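Local coordinates for actinorhodin polyketide putative beta-ketoacyl synthase 2 (Streptomyces coelicolor A3, PDB 1TQY), which serves as the chain length factor of actinorhodin biosynthesis, a protein of the beta-ketoacyl synthase family to which ketosynthase activity is generally assigned, at residues T44-S49 with W202-Q207; L82-A87 with S153-M158; H121-K126 with S134-E139. All blocks are in the same frame, centred on the assembly; numbering follows the deposited sequence.

From the N terminus, the chain first passes through 44-49, between strands 40-42 and 55-57, then runs along helix 78-93 and into helix 117-129. Interaction 3 closes first, when the loop 134-139 turns back onto the helix it has just left. Interaction 2 closes next, as the end of helix 147-156 reaches 82-87, and interaction 1 closes last, with helix 201-208 meeting 44-49. The three loops are thus concentric, with 3 innermost, and none cross. Interactions 1 and 3 also touch directly, Trp-202 packing on His-121 and Phe-124, whereas interaction 2 stands apart and joins two helices beside strand 189-196. All segments belong to the N-terminal ketoacyl-synthase region.

Interaction 1 of 3, residues T44-S49 with W202-Q207; sequences TRFDVS and WGWVSQ
Phe-46 and Val-48 both approach the Trp-204 indole from the same side, and aromatic packing dominates. The rings of Phe-46 and Trp-204 form an offset edge-to-face pair: the phenyl edge approaches the five-membered ring with centroids 5.3 Å apart and planes inclined at 61°. The rim atom Phe-46 CZ does most of the touching, 3.5 Å from Trp-204 CG and close to Trp-204 CB as well. With its CG placed between the backbone N and the carbonyl carbon (chi1 56°), the phenyl ring projects from the loop to the helix.

Beside it a CH-pi contact forms. Val-48 CG1 stands over the pyrrole part of the indole, 4.2 Å from the centroid of the five-membered ring and 3.8 Å from Trp-204 NE1. Valine suits the place: its short beta-branched side chain sets one methyl over the indole beside the phenyl edge. In this thiolase-like (ketosynthase) fold the contact fastens the loop between the paired strands 40-42 and 55-57 to helix 201-208. Trp-204 also holds a later part of the loop, its NE1 donating to Ala-53 O.

Hydrogen bonds act within each segment. Asp-47 OD1 takes Ser-49 N in an Asx turn and also Ser-49 OG, at 2.6 Å, both from one face of the carboxylate. On the helix, Ser-206 OG adds to the backbone bond on Trp-202 O. Gln-207 NE2 reaches Gly-203 O at 3.2 Å from the face opposite its own N, while its OE1 meets Tyr-342 OH. Trp-202, by contrast, turns its ring to an aromatic side chain of the neighbouring subunit.

Interaction 2 of 3, residues L82-A87 with S153-M158; sequences LALTAA and SIRHGM
Leu-84, Arg-155 and His-156 are joined through one water rather than by any direct hydrogen bond. The water donates to Leu-84 O at 2.5 Å, accepts from Arg-155 NH1 at 2.8 Å and hydrogen-bonds His-156 NE2 at 2.7 Å. It sits at the edge of both flat groups, in the plane of the guanidinium and of the imidazole. Arg-155 NH1 itself stays 3.6 Å from Leu-84 O. Arginine suits the place because its chain, extended from CG to NE and started with CG anti to the backbone N (chi1 -157°), spans the gap between the helices.

Van der Waals contact is light. Ala-87 CB comes to 4.5 Å from His-156 NE2, its small methyl allowing the imidazole to come near the helix. Arg-155 CB lies over one face of the imidazole, toward its rim.

Backbone bonds then mark the turn at Gly-157. Met-158 N donates to Ser-153 O at 3.0 Å, and with the weak bond from Gly-157 N to Ile-154 O and the positive phi of Gly-157 this fits a Schellman motif; Ser-153 OG reaches Met-158 O as well.

Helix 78-93 continues the interface, His-156 packing on Asp-88 and Leu-91, and Leu-84 touches Ile-152 of helix 147-156. Ala-83 and Met-158 rest on strand 189-196, while Ile-154 packs on an apolar side chain of the neighbouring subunit.

Interaction 3 of 3, residues H121-K126 with S134-E139; sequences HREFRK and SVSVYE
Glu-123 reaches from helix 117-129 to Ser-136 and Glu-139, where the returning loop makes a type I turn from Ser-136 to Glu-139 and enters helix 139-142; Ser-136 OG caps this turn by accepting Tyr-138 N at 2.9 Å. The loop between helices 117-129 and 139-142 thus folds back on the first helix, in the N-terminal half of the thiolase-like fold. Glu-123 OE1 accepts the backbone N-H of Ser-136 at 2.8 Å in a nearly straight bond (169°), although the donor comes from above the carboxylate plane. The acid is bent at chi2 (-50°), bringing its carboxylate against Val-135 and Ser-136, where OE1 also meets Val-135 CG1 and OE2 lies 3.2 Å from Ser-136 CB. A glutamate fits here, long enough to span to the loop and able to receive both a main-chain N-H and a cation. Its aliphatic part is used too: Glu-123 CG packs against Glu-139 OE1 at 3.0 Å, a tight approach, as the two acids slide past each other in opposite directions. Glu-123 OE2 and Glu-139 OE1 are 5.0 Å apart, not in contact, yet the two acids might raise each other's pKa, an effect that the salt bridge of Glu-123 with Lys-126 and the bond from Thr-120 OG1 to Glu-139 OE2 would offset.

Phe-124 faces elsewhere and meets Trp-202 edge to face. One turn on from Glu-123, Lys-126 runs back beside it, and the kink at chi3 (-53°) turns its NZ to the syn side of Glu-123 OE2, 2.9 Å away. The same ammonium makes a weak bond to Ser-134 O at 3.3 Å, so it clasps both helix and loop. Ser-134 itself uses its hydroxyl on Gly-131 O. Ser-134 OG also lies 3.1 Å from Lys-126 O.

Interaction 1 of 3, residues T44-S49 with W202-Q207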
loop_
_atom_site.group_PDB
_atom_site.type_symbol
_atom_site.label_atom_id
_atom_site.label_comp_id
_atom_site.label_asym_id
_atom_site.label_seq_id
_atom_site.Cartn_x
_atom_site.Cartn_y
_atom_site.Cartn_z
ATOM N N THR B 44 -13.588 21.590 -14.171
ATOM C CA THR B 44 -14.567 22.533 -13.655
ATOM C C THR B 44 -14.600 22.507 -12.129
ATOM O O THR B 44 -15.316 23.283 -11.496
ATOM C CB THR B 44 -15.955 22.197 -14.224
ATOM O OG1 THR B 44 -16.327 20.871 -13.836
ATOM C CG2 THR B 44 -15.926 22.255 -15.749
ATOM N N ARG B 45 -13.796 21.624 -11.546
ATOM C CA ARG B 45 -13.718 21.498 -10.095
ATOM C C ARG B 45 -13.193 22.779 -9.455
ATOM O O ARG B 45 -13.384 23.012 -8.265
ATOM C CB ARG B 45 -12.814 20.319 -9.723
ATOM C CG ARG B 45 -13.335 18.968 -10.188
ATOM C CD ARG B 45 -14.670 18.652 -9.536
ATOM N NE ARG B 45 -15.428 17.666 -10.297
ATOM C CZ ARG B 45 -15.356 16.353 -10.117
ATOM N NH1 ARG B 45 -14.552 15.850 -9.185
ATOM N NH2 ARG B 45 -16.088 15.547 -10.876
ATOM N N PHE B 46 -12.530 23.604 -10.261
ATOM C CA PHE B 46 -11.959 24.873 -9.817
ATOM C C PHE B 46 -11.539 25.611 -11.087
ATOM O O PHE B 46 -11.796 25.120 -12.180
ATOM C CB PHE B 46 -10.758 24.614 -8.903
ATOM C CG PHE B 46 -9.703 23.756 -9.529
ATOM C CD1 PHE B 46 -8.754 24.317 -10.378
ATOM C CD2 PHE B 46 -9.685 22.382 -9.311
ATOM C CE1 PHE B 46 -7.798 23.526 -11.007
ATOM C CE2 PHE B 46 -8.736 21.573 -9.932
ATOM C CZ PHE B 46 -7.786 22.151 -10.787
ATOM N N ASP B 47 -10.908 26.773 -10.953
ATOM C CA ASP B 47 -10.491 27.567 -12.119
ATOM C C ASP B 47 -9.147 27.120 -12.708
ATOM O O ASP B 47 -8.102 27.617 -12.297
ATOM C CB ASP B 47 -10.395 29.049 -11.715
ATOM C CG ASP B 47 -10.330 29.991 -12.911
ATOM O OD1 ASP B 47 -10.029 29.528 -14.032
ATOM O OD2 ASP B 47 -10.571 31.202 -12.723
ATOM N N VAL B 48 -9.171 26.207 -13.678
ATOM C CA VAL B 48 -7.936 25.711 -14.299
ATOM C C VAL B 48 -7.283 26.636 -15.311
ATOM O O VAL B 48 -6.156 26.385 -15.740
ATOM C CB VAL B 48 -8.132 24.374 -15.054
ATOM C CG1 VAL B 48 -7.996 23.220 -14.116
ATOM C CG2 VAL B 48 -9.470 24.368 -15.772
ATOM N N SER B 49 -7.983 27.689 -15.714
ATOM C CA SER B 49 -7.442 28.620 -16.696
ATOM C C SER B 49 -6.150 29.241 -16.205
ATOM O O SER B 49 -5.406 29.830 -16.981
ATOM C CB SER B 49 -8.437 29.743 -16.971
ATOM O OG SER B 49 -8.543 30.602 -15.845
ATOM N N TRP B 202 -4.448 21.594 -5.513
ATOM C CA TRP B 202 -3.155 21.027 -5.118
ATOM C C TRP B 202 -2.890 19.709 -5.838
ATOM O O TRP B 202 -1.808 19.507 -6.407
ATOM C CB TRP B 202 -3.101 20.828 -3.598
ATOM C CG TRP B 202 -1.707 20.558 -3.041
ATOM C CD1 TRP B 202 -0.506 20.682 -3.699
ATOM C CD2 TRP B 202 -1.393 20.128 -1.709
ATOM N NE1 TRP B 202 0.531 20.352 -2.854
ATOM C CE2 TRP B 202 0.017 20.006 -1.629
ATOM C CE3 TRP B 202 -2.167 19.832 -0.573
ATOM C CZ2 TRP B 202 0.672 19.600 -0.456
ATOM C CZ3 TRP B 202 -1.505 19.425 0.603
ATOM C CH2 TRP B 202 -0.102 19.315 0.641
ATOM N N GLY B 203 -3.883 18.820 -5.826
ATOM C CA GLY B 203 -3.729 17.548 -6.513
ATOM C C GLY B 203 -3.428 17.776 -7.991
ATOM O O GLY B 203 -2.650 17.046 -8.601
ATOM N N TRP B 204 -4.031 18.814 -8.560
ATOM C CA TRP B 204 -3.845 19.143 -9.971
ATOM C C TRP B 204 -2.413 19.593 -10.280
ATOM O O TRP B 204 -1.755 19.088 -11.202
ATOM C CB TRP B 204 -4.815 20.257 -10.369
ATOM C CG TRP B 204 -4.863 20.490 -11.851
ATOM C CD1 TRP B 204 -4.454 21.606 -12.524
ATOM C CD2 TRP B 204 -5.298 19.554 -12.842
ATOM N NE1 TRP B 204 -4.603 21.419 -13.881
ATOM C CE2 TRP B 204 -5.120 20.168 -14.105
ATOM C CE3 TRP B 204 -5.820 18.252 -12.789
ATOM C CZ2 TRP B 204 -5.442 19.528 -15.303
ATOM C CZ3 TRP B 204 -6.143 17.615 -13.986
ATOM C CH2 TRP B 204 -5.949 18.260 -15.226
ATOM N N VAL B 205 -1.949 20.550 -9.491
ATOM C CA VAL B 205 -0.622 21.115 -9.619
ATOM C C VAL B 205 0.414 20.014 -9.366
ATOM O O VAL B 205 1.463 19.975 -10.009
ATOM C CB VAL B 205 -0.531 22.344 -8.622
ATOM C CG1 VAL B 205 0.601 22.205 -7.634
ATOM C CG2 VAL B 205 -0.457 23.630 -9.401
ATOM N N SER B 206 0.091 19.102 -8.450
ATOM C CA SER B 206 0.973 17.986 -8.113
ATOM C C SER B 206 1.141 17.079 -9.340
ATOM O O SER B 206 2.253 16.663 -9.676
ATOM C CB SER B 206 0.386 17.193 -6.931
ATOM O OG SER B 206 0.473 17.950 -5.719
ATOM N N GLN B 207 0.032 16.794 -10.022
ATOM C CA GLN B 207 0.067 15.955 -11.212
ATOM C C GLN B 207 0.856 16.658 -12.304
ATOM O O GLN B 207 1.636 16.030 -13.028
ATOM C CB GLN B 207 -1.366 15.633 -11.673
ATOM C CG GLN B 207 -2.130 14.789 -10.654
ATOM C CD GLN B 207 -3.569 14.489 -11.046
ATOM O OE1 GLN B 207 -3.841 13.688 -11.940
ATOM N NE2 GLN B 207 -4.502 15.146 -10.370
#

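Interaction 2 of 3, residues L82-A87 with S153-M158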
loop_
_atom_site.group_PDB
_atom_site.type_symbol
_atom_site.label_atom_id
_atom_site.label_comp_id
_atom_site.label_asym_id
_atom_site.label_seq_id
_atom_site.Cartn_x
_atom_site.Cartn_y
_atom_site.Cartn_z
ATOM N N LEU B 82 -16.610 6.908 -4.684
ATOM C CA LEU B 82 -16.651 6.240 -5.973
ATOM C C LEU B 82 -16.304 4.758 -5.794
ATOM O O LEU B 82 -16.954 3.892 -6.376
ATOM C CB LEU B 82 -15.669 6.918 -6.936
ATOM C CG LEU B 82 -16.128 8.310 -7.374
ATOM C CD1 LEU B 82 -14.952 9.132 -7.873
ATOM C CD2 LEU B 82 -17.187 8.172 -8.432
ATOM N N ALA B 83 -15.299 4.478 -4.969
ATOM C CA ALA B 83 -14.868 3.111 -4.701
ATOM C C ALA B 83 -15.961 2.300 -4.007
ATOM O O ALA B 83 -16.146 1.125 -4.308
ATOM C CB ALA B 83 -13.605 3.124 -3.836
ATOM N N LEU B 84 -16.668 2.920 -3.067
ATOM C CA LEU B 84 -17.739 2.228 -2.354
ATOM C C LEU B 84 -18.889 1.952 -3.323
ATOM O O LEU B 84 -19.511 0.900 -3.264
ATOM C CB LEU B 84 -18.245 3.077 -1.175
ATOM C CG LEU B 84 -17.338 3.244 0.059
ATOM C CD1 LEU B 84 -17.870 4.357 0.953
ATOM C CD2 LEU B 84 -17.276 1.928 0.828
ATOM N N THR B 85 -19.157 2.892 -4.223
ATOM C CA THR B 85 -20.238 2.721 -5.178
ATOM C C THR B 85 -19.880 1.596 -6.122
ATOM O O THR B 85 -20.699 0.722 -6.427
ATOM C CB THR B 85 -20.456 3.995 -5.989
ATOM O OG1 THR B 85 -20.726 5.079 -5.098
ATOM C CG2 THR B 85 -21.607 3.823 -6.959
ATOM N N ALA B 86 -18.633 1.630 -6.578
ATOM C CA ALA B 86 -18.100 0.618 -7.477
ATOM C C ALA B 86 -18.165 -0.739 -6.786
ATOM O O ALA B 86 -18.679 -1.703 -7.353
ATOM C CB ALA B 86 -16.656 0.957 -7.833
ATOM N N ALA B 87 -17.654 -0.806 -5.559
ATOM C CA ALA B 87 -17.645 -2.055 -4.811
ATOM C C ALA B 87 -19.041 -2.651 -4.658
ATOM O O ALA B 87 -19.239 -3.839 -4.893
ATOM C CB ALA B 87 -17.000 -1.846 -3.443
ATOM N N SER B 153 -14.347 -2.937 3.497
ATOM C CA SER B 153 -14.368 -4.022 4.487
ATOM C C SER B 153 -15.511 -3.866 5.496
ATOM O O SER B 153 -16.307 -4.783 5.708
ATOM C CB SER B 153 -13.028 -4.056 5.233
ATOM O OG SER B 153 -13.141 -4.724 6.479
ATOM N N ILE B 154 -15.569 -2.696 6.120
ATOM C CA ILE B 154 -16.585 -2.379 7.116
ATOM C C ILE B 154 -18.001 -2.386 6.555
ATOM O O ILE B 154 -18.927 -2.899 7.186
ATOM C CB ILE B 154 -16.320 -0.990 7.728
ATOM C CG1 ILE B 154 -14.994 -1.010 8.482
ATOM C CG2 ILE B 154 -17.460 -0.587 8.661
ATOM C CD1 ILE B 154 -14.591 0.327 9.003
ATOM N N ARG B 155 -18.174 -1.820 5.369
ATOM C CA ARG B 155 -19.497 -1.756 4.791
ATOM C C ARG B 155 -20.076 -3.110 4.411
ATOM O O ARG B 155 -21.293 -3.277 4.394
ATOM C CB ARG B 155 -19.515 -0.853 3.559
ATOM C CG ARG B 155 -20.905 -0.322 3.283
ATOM C CD ARG B 155 -21.052 0.118 1.857
ATOM N NE ARG B 155 -22.339 0.750 1.602
ATOM C CZ ARG B 155 -22.722 1.162 0.400
ATOM N NH1 ARG B 155 -21.915 0.999 -0.641
ATOM N NH2 ARG B 155 -23.904 1.740 0.236
ATOM N N HIS B 156 -19.230 -4.084 4.103
ATOM C CA HIS B 156 -19.761 -5.378 3.710
ATOM C C HIS B 156 -19.485 -6.487 4.713
ATOM O O HIS B 156 -19.845 -7.641 4.490
ATOM C CB HIS B 156 -19.235 -5.729 2.318
ATOM C CG HIS B 156 -19.579 -4.698 1.290
ATOM N ND1 HIS B 156 -20.853 -4.545 0.787
ATOM C CD2 HIS B 156 -18.839 -3.702 0.745
ATOM C CE1 HIS B 156 -20.886 -3.499 -0.021
ATOM N NE2 HIS B 156 -19.677 -2.969 -0.063
ATOM N N GLY B 157 -18.870 -6.122 5.832
ATOM C CA GLY B 157 -18.569 -7.099 6.860
ATOM C C GLY B 157 -17.592 -8.159 6.399
ATOM O O GLY B 157 -17.742 -9.346 6.706
ATOM N N MET B 158 -16.579 -7.729 5.653
ATOM C CA MET B 158 -15.559 -8.648 5.154
ATOM C C MET B 158 -14.395 -8.632 6.136
ATOM O O MET B 158 -13.825 -7.579 6.386
ATOM C CB MET B 158 -15.122 -8.219 3.752
ATOM C CG MET B 158 -16.267 -8.289 2.769
ATOM S SD MET B 158 -15.822 -7.958 1.063
ATOM C CE MET B 158 -17.472 -8.063 0.295
HETATM O O HOH W 1 -19.642 -0.475 -1.212
#

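Interaction 3 of 3, residues H121-K126 with S134-E139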
loop_
_atom_site.group_PDB
_atom_site.type_symbol
_atom_site.label_atom_id
_atom_site.label_comp_id
_atom_site.label_asym_id
_atom_site.label_seq_id
_atom_site.Cartn_x
_atom_site.Cartn_y
_atom_site.Cartn_z
ATOM N N HIS B 121 -6.442 18.163 1.536
ATOM C CA HIS B 121 -6.089 19.536 1.165
ATOM C C HIS B 121 -6.935 20.506 1.996
ATOM O O HIS B 121 -6.419 21.465 2.581
ATOM C CB HIS B 121 -6.339 19.769 -0.326
ATOM C CG HIS B 121 -5.952 21.138 -0.808
ATOM N ND1 HIS B 121 -6.224 21.572 -2.088
ATOM C CD2 HIS B 121 -5.347 22.177 -0.181
ATOM C CE1 HIS B 121 -5.804 22.818 -2.228
ATOM N NE2 HIS B 121 -5.270 23.209 -1.087
ATOM N N ARG B 122 -8.236 20.250 2.066
ATOM C CA ARG B 122 -9.120 21.115 2.848
ATOM C C ARG B 122 -8.709 21.108 4.321
ATOM O O ARG B 122 -8.803 22.133 5.005
ATOM C CB ARG B 122 -10.582 20.657 2.706
ATOM C CG ARG B 122 -11.065 20.622 1.267
ATOM C CD ARG B 122 -12.397 19.929 1.119
ATOM N NE ARG B 122 -12.762 19.833 -0.288
ATOM C CZ ARG B 122 -13.029 20.879 -1.063
ATOM N NH1 ARG B 122 -12.982 22.104 -0.563
ATOM N NH2 ARG B 122 -13.319 20.706 -2.345
ATOM N N GLU B 123 -8.243 19.968 4.824
ATOM C CA GLU B 123 -7.838 19.908 6.232
ATOM C C GLU B 123 -6.544 20.680 6.452
ATOM O O GLU B 123 -6.335 21.266 7.519
ATOM C CB GLU B 123 -7.697 18.451 6.701
ATOM C CG GLU B 123 -9.029 17.691 6.811
ATOM C CD GLU B 123 -10.094 18.447 7.615
ATOM O OE1 GLU B 123 -9.742 19.068 8.646
ATOM O OE2 GLU B 123 -11.287 18.399 7.219
ATOM N N PHE B 124 -5.677 20.686 5.445
ATOM C CA PHE B 124 -4.410 21.430 5.535
ATOM C C PHE B 124 -4.724 22.922 5.562
ATOM O O PHE B 124 -4.091 23.693 6.288
ATOM C CB PHE B 124 -3.527 21.144 4.316
ATOM C CG PHE B 124 -2.508 20.074 4.537
ATOM C CD1 PHE B 124 -1.360 20.339 5.276
ATOM C CD2 PHE B 124 -2.670 18.818 3.970
ATOM C CE1 PHE B 124 -0.375 19.370 5.443
ATOM C CE2 PHE B 124 -1.691 17.830 4.127
ATOM C CZ PHE B 124 -0.539 18.109 4.864
ATOM N N ARG B 125 -5.708 23.321 4.764
ATOM C CA ARG B 125 -6.076 24.732 4.690
ATOM C C ARG B 125 -6.687 25.237 6.001
ATOM O O ARG B 125 -6.340 26.313 6.458
ATOM C CB ARG B 125 -7.042 24.968 3.524
ATOM C CG ARG B 125 -7.086 26.418 3.071
ATOM C CD ARG B 125 -8.054 26.614 1.911
ATOM N NE ARG B 125 -9.120 27.527 2.295
ATOM C CZ ARG B 125 -8.925 28.801 2.625
ATOM N NH1 ARG B 125 -7.703 29.315 2.603
ATOM N NH2 ARG B 125 -9.948 29.552 3.017
ATOM N N LYS B 126 -7.577 24.447 6.597
ATOM C CA LYS B 126 -8.214 24.829 7.843
ATOM C C LYS B 126 -7.204 24.963 8.974
ATOM O O LYS B 126 -7.322 25.852 9.822
ATOM C CB LYS B 126 -9.276 23.809 8.236
ATOM C CG LYS B 126 -10.443 23.739 7.265
ATOM C CD LYS B 126 -11.607 22.949 7.827
ATOM C CE LYS B 126 -11.202 21.572 8.298
ATOM N NZ LYS B 126 -12.401 20.700 8.507
ATOM N N SER B 134 -9.718 23.228 14.243
ATOM C CA SER B 134 -10.703 23.153 13.171
ATOM C C SER B 134 -10.621 21.857 12.362
ATOM O O SER B 134 -11.527 21.555 11.579
ATOM C CB SER B 134 -10.528 24.335 12.218
ATOM O OG SER B 134 -9.353 24.168 11.443
ATOM N N VAL B 135 -9.541 21.099 12.543
ATOM C CA VAL B 135 -9.357 19.854 11.801
ATOM C C VAL B 135 -10.416 18.807 12.107
ATOM O O VAL B 135 -10.742 18.537 13.263
ATOM C CB VAL B 135 -7.947 19.244 12.037
ATOM C CG1 VAL B 135 -7.859 17.849 11.408
ATOM C CG2 VAL B 135 -6.893 20.141 11.417
ATOM N N SER B 136 -10.956 18.232 11.038
ATOM C CA SER B 136 -11.996 17.211 11.111
ATOM C C SER B 136 -11.623 15.977 11.918
ATOM O O SER B 136 -10.461 15.566 11.960
ATOM C CB SER B 136 -12.385 16.777 9.702
ATOM O OG SER B 136 -13.216 15.636 9.756
ATOM N N VAL B 137 -12.618 15.370 12.547
ATOM C CA VAL B 137 -12.363 14.175 13.325
ATOM C C VAL B 137 -12.167 12.985 12.375
ATOM O O VAL B 137 -11.801 11.894 12.810
ATOM C CB VAL B 137 -13.536 13.883 14.320
ATOM C CG1 VAL B 137 -13.571 14.951 15.409
ATOM C CG2 VAL B 137 -14.866 13.852 13.573
ATOM N N TYR B 138 -12.399 13.203 11.076
ATOM C CA TYR B 138 -12.238 12.148 10.063
ATOM C C TYR B 138 -10.912 12.238 9.298
ATOM O O TYR B 138 -10.564 11.327 8.544
ATOM C CB TYR B 138 -13.372 12.188 9.034
ATOM C CG TYR B 138 -14.742 12.207 9.643
ATOM C CD1 TYR B 138 -15.144 11.201 10.529
ATOM C CD2 TYR B 138 -15.624 13.260 9.377
ATOM C CE1 TYR B 138 -16.387 11.243 11.144
ATOM C CE2 TYR B 138 -16.875 13.317 9.984
ATOM C CZ TYR B 138 -17.250 12.307 10.873
ATOM O OH TYR B 138 -18.470 12.362 11.510
ATOM N N GLU B 139 -10.179 13.329 9.480
ATOM C CA GLU B 139 -8.908 13.497 8.775
ATOM C C GLU B 139 -7.965 12.339 9.076
ATOM O O GLU B 139 -7.102 12.006 8.265
ATOM C CB GLU B 139 -8.247 14.819 9.171
ATOM C CG GLU B 139 -6.826 15.013 8.656
ATOM C CD GLU B 139 -6.707 15.114 7.132
ATOM O OE1 GLU B 139 -7.712 15.015 6.400
ATOM O OE2 GLU B 139 -5.570 15.305 6.660
#